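Local coordinates for heptaprenyl diphosphate synthase (HEPPP synthase) subunit 1 family protein (Staphylococcus aureus, PDB 5H9D) that probably serves as the small subunit that pairs with a prenyl-synthase partner chain to make heptaprenyl diphosphate, the likely precursor of the menaquinone side chain, at residues C[11-14]-C[15-19]; C[47-50]-C[51-55]; C[65-68]-C[69-72]. All blocks are in the same frame, centred on the assembly; numbering follows the deposited sequence.

Contact 1: C[11-14]-C[15-19]; sequences QIEE and RLKGV
Glu14 OE1 lies over one face of the Arg15 guanidinium, 3.5 Å from NE, with the carboxylate and guanidinium planes 56° apart. Placed there, the oxygen receives no directed hydrogen bond and the attraction is electrostatic. NH2 of Arg15 makes a salt bridge with Glu135 of the farnesyl pyrophosphate synthetase chain and a weak hydrogen bond to Thr83. Glu135 of that other chain is the stronger polar partner of Arg15, and Glu14 is a second carboxylate near the same group. The bend of the arginine chain at chi2 (39°) brings CD and NE past Glu14 OE1.

A second ion pair, one helical turn apart, joins Glu13 OE1 to Lys17 NZ at 3.6 Å, where the two side chains slant across each other. The helix ends here: Leu16 N still donates to Ile12 O at 2.7 Å, but Leu16 is the first residue to leave helical backbone angles, and Lys17 N then reaches Glu14 O at 3.3 Å, approaching from above the carbonyl plane. Ile12 CG2 packs against Leu16 CD1 at 3.5 Å, the two side chains running in the same direction.

The arrangement is the C-terminal end of helix 4-15 running into a loop. Its apolar side rests on helix 70-88, with Ile12 on Ile77 and Leu16 on Leu76, while the Arg15 and Lys17 side chains pack against Val138 and Arg142 of the farnesyl pyrophosphate synthetase chain.

Contact 2: C[47-50]-C[51-55]; sequences ACLT and IDTSM
Thr50 and Ser54 sit one turn apart on helix 43-65, a central alpha helix of this all-helical prenyl synthase-related subunit, and the contact is the i to i+4 ladder of that helix. Backbone bonds make up its frame: Ile51 N to Ala47 O at 3.0 Å (N-H...O 167°) and Ser54 N to Thr50 O at 3.0 Å are both nearly straight, whereas Asp52 N to Cys48 O is weak.

Packing into the bundle starts from this frame. The CG1 branch of Ile51 is anti to its backbone N (chi1 -171°), which leaves CG2 on the side of the preceding turn, 3.5 Å from Cys48 O. Ile51 packs on Phe81, Ile101 and Phe132, and Thr50 on Leu8 and Ile77, so helices 4-15, 70-88, 91-112 and 118-140 all meet this one turn.

Charge enters through Asp52, whose carboxylate forms a salt bridge with Arg56 on the next turn.

One hydroxyl turns back on the backbone. Leu49 O takes a weak bond from Thr53 N and a second from the Thr53 hydroxyl, which is kept beside its own N (chi1 -57°), with Thr53 OG1 tilted 28° from the plane of the Leu49 carbonyl.

Contact 3: C[65-68]-C[69-72]; sequences HLSK and HSIL
Ser67 O is approached by the Ser70 hydroxyl, which donates to it from OG at 2.6 Å, above the carbonyl plane rather than on a lone pair. The Ser70 amide also bonds Ser67 O, though its place is less certain. Ser70 OG also accepts from Ser67 OG at 3.0 Å. OG of Ser70 stands beside its own backbone N (chi1 -48°), which aims it back at Ser67. Ser67 N donates to Glu23 OE1, a weak alternative acceptor for Ser70 OG, tying this small polar cluster to the loop before helix 29-32.

Ser67 OG also lies at the edge of the His69 ring, near its plane, 3.6 Å from CD2. The ring meets Phe148 of the farnesyl pyrophosphate synthetase chain with the planes about 35° apart, while NE2 makes a weak bond to Glu21 O.

One residue further on, Ile71 N donates to Lys68 O at 2.6 Å (N-H...O 157°), and the Ile71 side chain packs on Leu58 and Ile61 of helix 43-65. The Ser70 N to Ser67 O bond closes a type I beta turn from Ser67 to Ser70, and the Ile71 N to Lys68 O bond carries the chain on into helix 70-88.

Along the chain the contacts come in series: contact 1 at the end of helix 4-15, contact 2 within helix 43-65, and contact 3 at the link from that helix to helix 70-88. Their centres lie 16 to 17 Å apart, and none touches another; the nearest atoms are about 5 Å apart for contact 1 with either of the others and about 7 Å for contacts 2 and 3. Helix 70-88 joins them: contact 3 opens it, and Ile77 on it packs against both Ile12 and Thr50. Contact 2 is the buried middle of the bundle, while contacts 1 and 3 lie nearer its margin, where both meet the farnesyl pyrophosphate synthetase chain.

Contact 1: C[11-14]-C[15-19]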
loop_
_atom_site.group_PDB
_atom_site.type_symbol
_atom_site.label_atom_id
_atom_site.label_comp_id
_atom_site.label_asym_id
_atom_site.label_seq_id
_atom_site.Cartn_x
_atom_site.Cartn_y
_atom_site.Cartn_z
ATOM N N GLN C 11 -12.707 2.241 -16.183
ATOM C CA GLN C 11 -12.282 1.461 -15.018
ATOM C C GLN C 11 -11.879 2.378 -13.863
ATOM O O GLN C 11 -12.287 2.144 -12.731
ATOM C CB GLN C 11 -11.126 0.503 -15.367
ATOM C CG GLN C 11 -11.563 -0.750 -16.095
ATOM C CD GLN C 11 -10.411 -1.670 -16.485
ATOM O OE1 GLN C 11 -9.721 -2.216 -15.632
ATOM N NE2 GLN C 11 -10.211 -1.853 -17.782
ATOM N N ILE C 12 -11.095 3.423 -14.145
ATOM C CA ILE C 12 -10.667 4.352 -13.101
ATOM C C ILE C 12 -11.918 4.935 -12.459
ATOM O O ILE C 12 -11.953 5.254 -11.271
ATOM C CB ILE C 12 -9.826 5.510 -13.672
ATOM C CG1 ILE C 12 -8.469 5.003 -14.149
ATOM C CG2 ILE C 12 -9.628 6.591 -12.612
ATOM C CD1 ILE C 12 -7.537 4.651 -13.057
ATOM N N GLU C 13 -12.948 5.057 -13.279
ATOM C CA GLU C 13 -14.241 5.589 -12.880
ATOM C C GLU C 13 -14.873 4.798 -11.753
ATOM O O GLU C 13 -15.193 5.344 -10.700
ATOM C CB GLU C 13 -15.164 5.587 -14.095
ATOM C CG GLU C 13 -15.315 6.937 -14.742
ATOM C CD GLU C 13 -16.143 7.832 -13.875
ATOM O OE1 GLU C 13 -17.340 7.508 -13.704
ATOM O OE2 GLU C 13 -15.599 8.830 -13.351
ATOM N N GLU C 14 -15.066 3.507 -11.983
ATOM C CA GLU C 14 -15.665 2.659 -10.969
ATOM C C GLU C 14 -14.851 2.743 -9.681
ATOM O O GLU C 14 -15.397 2.972 -8.595
ATOM C CB GLU C 14 -15.737 1.209 -11.458
ATOM C CG GLU C 14 -14.583 0.797 -12.372
ATOM C CD GLU C 14 -14.259 -0.699 -12.306
ATOM O OE1 GLU C 14 -13.763 -1.165 -11.243
ATOM O OE2 GLU C 14 -14.507 -1.404 -13.321
ATOM N N ARG C 15 -13.537 2.570 -9.824
ATOM C CA ARG C 15 -12.589 2.619 -8.710
ATOM C C ARG C 15 -12.584 3.977 -7.980
ATOM O O ARG C 15 -12.369 4.025 -6.770
ATOM C CB ARG C 15 -11.173 2.251 -9.217
ATOM C CG ARG C 15 -10.685 0.802 -8.896
ATOM C CD ARG C 15 -11.794 -0.227 -9.039
ATOM N NE ARG C 15 -11.466 -1.588 -8.606
ATOM C CZ ARG C 15 -10.634 -2.384 -9.258
ATOM N NH1 ARG C 15 -10.038 -1.938 -10.350
ATOM N NH2 ARG C 15 -10.456 -3.645 -8.883
ATOM N N LEU C 16 -12.845 5.069 -8.696
ATOM C CA LEU C 16 -12.858 6.379 -8.060
ATOM C C LEU C 16 -14.238 6.889 -7.652
ATOM O O LEU C 16 -14.467 8.101 -7.600
ATOM C CB LEU C 16 -12.210 7.424 -8.965
ATOM C CG LEU C 16 -10.695 7.447 -9.059
ATOM C CD1 LEU C 16 -10.274 8.688 -9.830
ATOM C CD2 LEU C 16 -10.105 7.448 -7.647
ATOM N N LYS C 17 -15.161 5.987 -7.354
ATOM C CA LYS C 17 -16.482 6.422 -6.968
ATOM C C LYS C 17 -16.455 7.425 -5.822
ATOM O O LYS C 17 -15.949 8.534 -5.976
ATOM C CB LYS C 17 -17.355 5.223 -6.612
ATOM C CG LYS C 17 -18.082 4.634 -7.818
ATOM C CD LYS C 17 -19.139 5.607 -8.339
ATOM C CE LYS C 17 -19.626 5.273 -9.768
ATOM N NZ LYS C 17 -18.815 5.904 -10.868
ATOM N N GLY C 18 -16.991 7.018 -4.678
ATOM C CA GLY C 18 -17.088 7.877 -3.509
ATOM C C GLY C 18 -16.063 8.955 -3.213
ATOM O O GLY C 18 -16.036 9.451 -2.086
ATOM N N VAL C 19 -15.238 9.331 -4.190
ATOM C CA VAL C 19 -14.210 10.351 -3.985
ATOM C C VAL C 19 -14.630 11.767 -4.387
ATOM O O VAL C 19 -14.988 12.026 -5.539
ATOM C CB VAL C 19 -12.917 9.997 -4.743
ATOM C CG1 VAL C 19 -11.856 11.048 -4.458
ATOM C CG2 VAL C 19 -12.433 8.608 -4.335
#

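Contact 2: C[47-50]-C[51-55]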
loop_
_atom_site.group_PDB
_atom_site.type_symbol
_atom_site.label_atom_id
_atom_site.label_comp_id
_atom_site.label_asym_id
_atom_site.label_seq_id
_atom_site.Cartn_x
_atom_site.Cartn_y
_atom_site.Cartn_z
ATOM N N ALA C 47 -3.710 -3.207 -18.684
ATOM C CA ALA C 47 -2.838 -3.381 -17.522
ATOM C C ALA C 47 -1.587 -2.564 -17.812
ATOM O O ALA C 47 -1.175 -1.726 -17.010
ATOM C CB ALA C 47 -2.480 -4.851 -17.306
ATOM N N CYS C 48 -1.004 -2.791 -18.981
ATOM C CA CYS C 48 0.188 -2.072 -19.379
ATOM C C CYS C 48 -0.037 -0.548 -19.413
ATOM O O CYS C 48 0.837 0.231 -19.030
ATOM C CB CYS C 48 0.648 -2.587 -20.746
ATOM S SG CYS C 48 1.876 -1.550 -21.547
ATOM N N LEU C 49 -1.206 -0.109 -19.869
ATOM C CA LEU C 49 -1.494 1.325 -19.920
ATOM C C LEU C 49 -1.775 1.885 -18.491
ATOM O O LEU C 49 -1.507 3.068 -18.206
ATOM C CB LEU C 49 -2.670 1.589 -20.879
ATOM C CG LEU C 49 -3.132 3.050 -21.077
ATOM C CD1 LEU C 49 -2.046 3.941 -21.739
ATOM C CD2 LEU C 49 -4.386 3.023 -21.909
ATOM N N THR C 50 -2.273 1.023 -17.595
ATOM C CA THR C 50 -2.560 1.428 -16.211
ATOM C C THR C 50 -1.299 1.640 -15.373
ATOM O O THR C 50 -1.178 2.627 -14.649
ATOM C CB THR C 50 -3.373 0.381 -15.446
ATOM O OG1 THR C 50 -4.343 -0.208 -16.313
ATOM C CG2 THR C 50 -4.079 1.031 -14.275
ATOM N N ILE C 51 -0.366 0.699 -15.442
ATOM C CA ILE C 51 0.833 0.865 -14.658
ATOM C C ILE C 51 1.640 2.062 -15.176
ATOM O O ILE C 51 2.313 2.747 -14.404
ATOM C CB ILE C 51 1.665 -0.439 -14.608
ATOM C CG1 ILE C 51 2.789 -0.268 -13.593
ATOM C CG2 ILE C 51 2.199 -0.801 -15.946
ATOM C CD1 ILE C 51 2.292 -0.085 -12.182
ATOM N N ASP C 52 1.526 2.336 -16.473
ATOM C CA ASP C 52 2.202 3.468 -17.085
ATOM C C ASP C 52 1.547 4.753 -16.557
ATOM O O ASP C 52 2.210 5.791 -16.370
ATOM C CB ASP C 52 2.060 3.382 -18.619
ATOM C CG ASP C 52 2.599 4.637 -19.355
ATOM O OD1 ASP C 52 1.807 5.567 -19.622
ATOM O OD2 ASP C 52 3.816 4.699 -19.672
ATOM N N THR C 53 0.241 4.664 -16.301
ATOM C CA THR C 53 -0.546 5.796 -15.812
ATOM C C THR C 53 -0.243 6.175 -14.355
ATOM O O THR C 53 0.043 7.345 -14.050
ATOM C CB THR C 53 -2.083 5.517 -15.957
ATOM O OG1 THR C 53 -2.398 5.240 -17.325
ATOM C CG2 THR C 53 -2.893 6.710 -15.519
ATOM N N SER C 54 -0.309 5.211 -13.446
ATOM C CA SER C 54 -0.031 5.542 -12.057
ATOM C C SER C 54 1.378 6.114 -11.959
ATOM O O SER C 54 1.573 7.228 -11.443
ATOM C CB SER C 54 -0.192 4.315 -11.163
ATOM O OG SER C 54 0.514 3.204 -11.677
ATOM N N MET C 55 2.342 5.363 -12.491
ATOM C CA MET C 55 3.745 5.761 -12.503
ATOM C C MET C 55 3.962 7.215 -12.979
ATOM O O MET C 55 4.628 8.008 -12.312
ATOM C CB MET C 55 4.530 4.793 -13.387
ATOM C CG MET C 55 4.603 3.341 -12.877
ATOM S SD MET C 55 5.610 3.224 -11.433
ATOM C CE MET C 55 4.365 3.302 -10.091
#

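Contact 3: C[65-68]-C[69-72]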
loop_
_atom_site.group_PDB
_atom_site.type_symbol
_atom_site.label_atom_id
_atom_site.label_comp_id
_atom_site.label_asym_id
_atom_site.label_seq_id
_atom_site.Cartn_x
_atom_site.Cartn_y
_atom_site.Cartn_z
ATOM N N HIS C 65 3.521 20.017 -8.780
ATOM C CA HIS C 65 3.169 20.398 -7.412
ATOM C C HIS C 65 1.760 19.999 -6.984
ATOM O O HIS C 65 1.129 20.699 -6.206
ATOM C CB HIS C 65 3.339 21.902 -7.199
ATOM C CG HIS C 65 4.760 22.334 -7.044
ATOM N ND1 HIS C 65 5.690 22.209 -8.055
ATOM C CD2 HIS C 65 5.411 22.899 -6.001
ATOM C CE1 HIS C 65 6.852 22.679 -7.641
ATOM N NE2 HIS C 65 6.712 23.104 -6.399
ATOM N N LEU C 66 1.267 18.877 -7.496
ATOM C CA LEU C 66 -0.049 18.405 -7.109
ATOM C C LEU C 66 0.004 18.093 -5.603
ATOM O O LEU C 66 1.065 17.752 -5.059
ATOM C CB LEU C 66 -0.400 17.146 -7.894
ATOM C CG LEU C 66 -0.135 17.225 -9.401
ATOM C CD1 LEU C 66 -0.478 15.882 -10.044
ATOM C CD2 LEU C 66 -0.950 18.344 -10.032
ATOM N N SER C 67 -1.133 18.221 -4.924
ATOM C CA SER C 67 -1.195 17.947 -3.490
ATOM C C SER C 67 -0.747 16.531 -3.192
ATOM O O SER C 67 -0.637 15.697 -4.084
ATOM C CB SER C 67 -2.619 18.134 -2.962
ATOM O OG SER C 67 -3.512 17.232 -3.592
ATOM N N LYS C 68 -0.505 16.259 -1.923
ATOM C CA LYS C 68 -0.076 14.936 -1.502
ATOM C C LYS C 68 -1.173 13.886 -1.690
ATOM O O LYS C 68 -0.901 12.774 -2.129
ATOM C CB LYS C 68 0.370 15.010 -0.051
ATOM C CG LYS C 68 1.711 15.717 0.140
ATOM C CD LYS C 68 1.920 16.903 -0.790
ATOM C CE LYS C 68 3.264 17.559 -0.512
ATOM N NZ LYS C 68 3.333 18.025 0.910
ATOM N N HIS C 69 -2.413 14.247 -1.369
ATOM C CA HIS C 69 -3.548 13.352 -1.516
ATOM C C HIS C 69 -3.586 12.811 -2.938
ATOM O O HIS C 69 -4.260 11.831 -3.222
ATOM C CB HIS C 69 -4.847 14.102 -1.176
ATOM C CG HIS C 69 -5.899 14.060 -2.256
ATOM N ND1 HIS C 69 -6.685 12.953 -2.498
ATOM C CD2 HIS C 69 -6.273 14.991 -3.168
ATOM C CE1 HIS C 69 -7.491 13.199 -3.514
ATOM N NE2 HIS C 69 -7.259 14.429 -3.939
ATOM N N SER C 70 -2.853 13.447 -3.831
ATOM C CA SER C 70 -2.795 12.976 -5.207
ATOM C C SER C 70 -2.081 11.608 -5.304
ATOM O O SER C 70 -2.343 10.811 -6.220
ATOM C CB SER C 70 -2.069 14.015 -6.044
ATOM O OG SER C 70 -2.600 15.291 -5.752
ATOM N N ILE C 71 -1.174 11.371 -4.352
ATOM C CA ILE C 71 -0.406 10.142 -4.242
ATOM C C ILE C 71 -1.351 8.938 -4.074
ATOM O O ILE C 71 -1.140 7.885 -4.693
ATOM C CB ILE C 71 0.558 10.202 -3.004
ATOM C CG1 ILE C 71 1.480 11.425 -3.101
ATOM C CG2 ILE C 71 1.406 8.923 -2.903
ATOM C CD1 ILE C 71 2.470 11.557 -1.926
ATOM N N LEU C 72 -2.395 9.089 -3.247
ATOM C CA LEU C 72 -3.339 7.995 -3.028
ATOM C C LEU C 72 -4.009 7.585 -4.317
ATOM O O LEU C 72 -4.255 6.407 -4.561
ATOM C CB LEU C 72 -4.379 8.382 -1.990
ATOM C CG LEU C 72 -3.678 8.777 -0.684
ATOM C CD1 LEU C 72 -4.667 9.410 0.254
ATOM C CD2 LEU C 72 -2.965 7.579 -0.053
#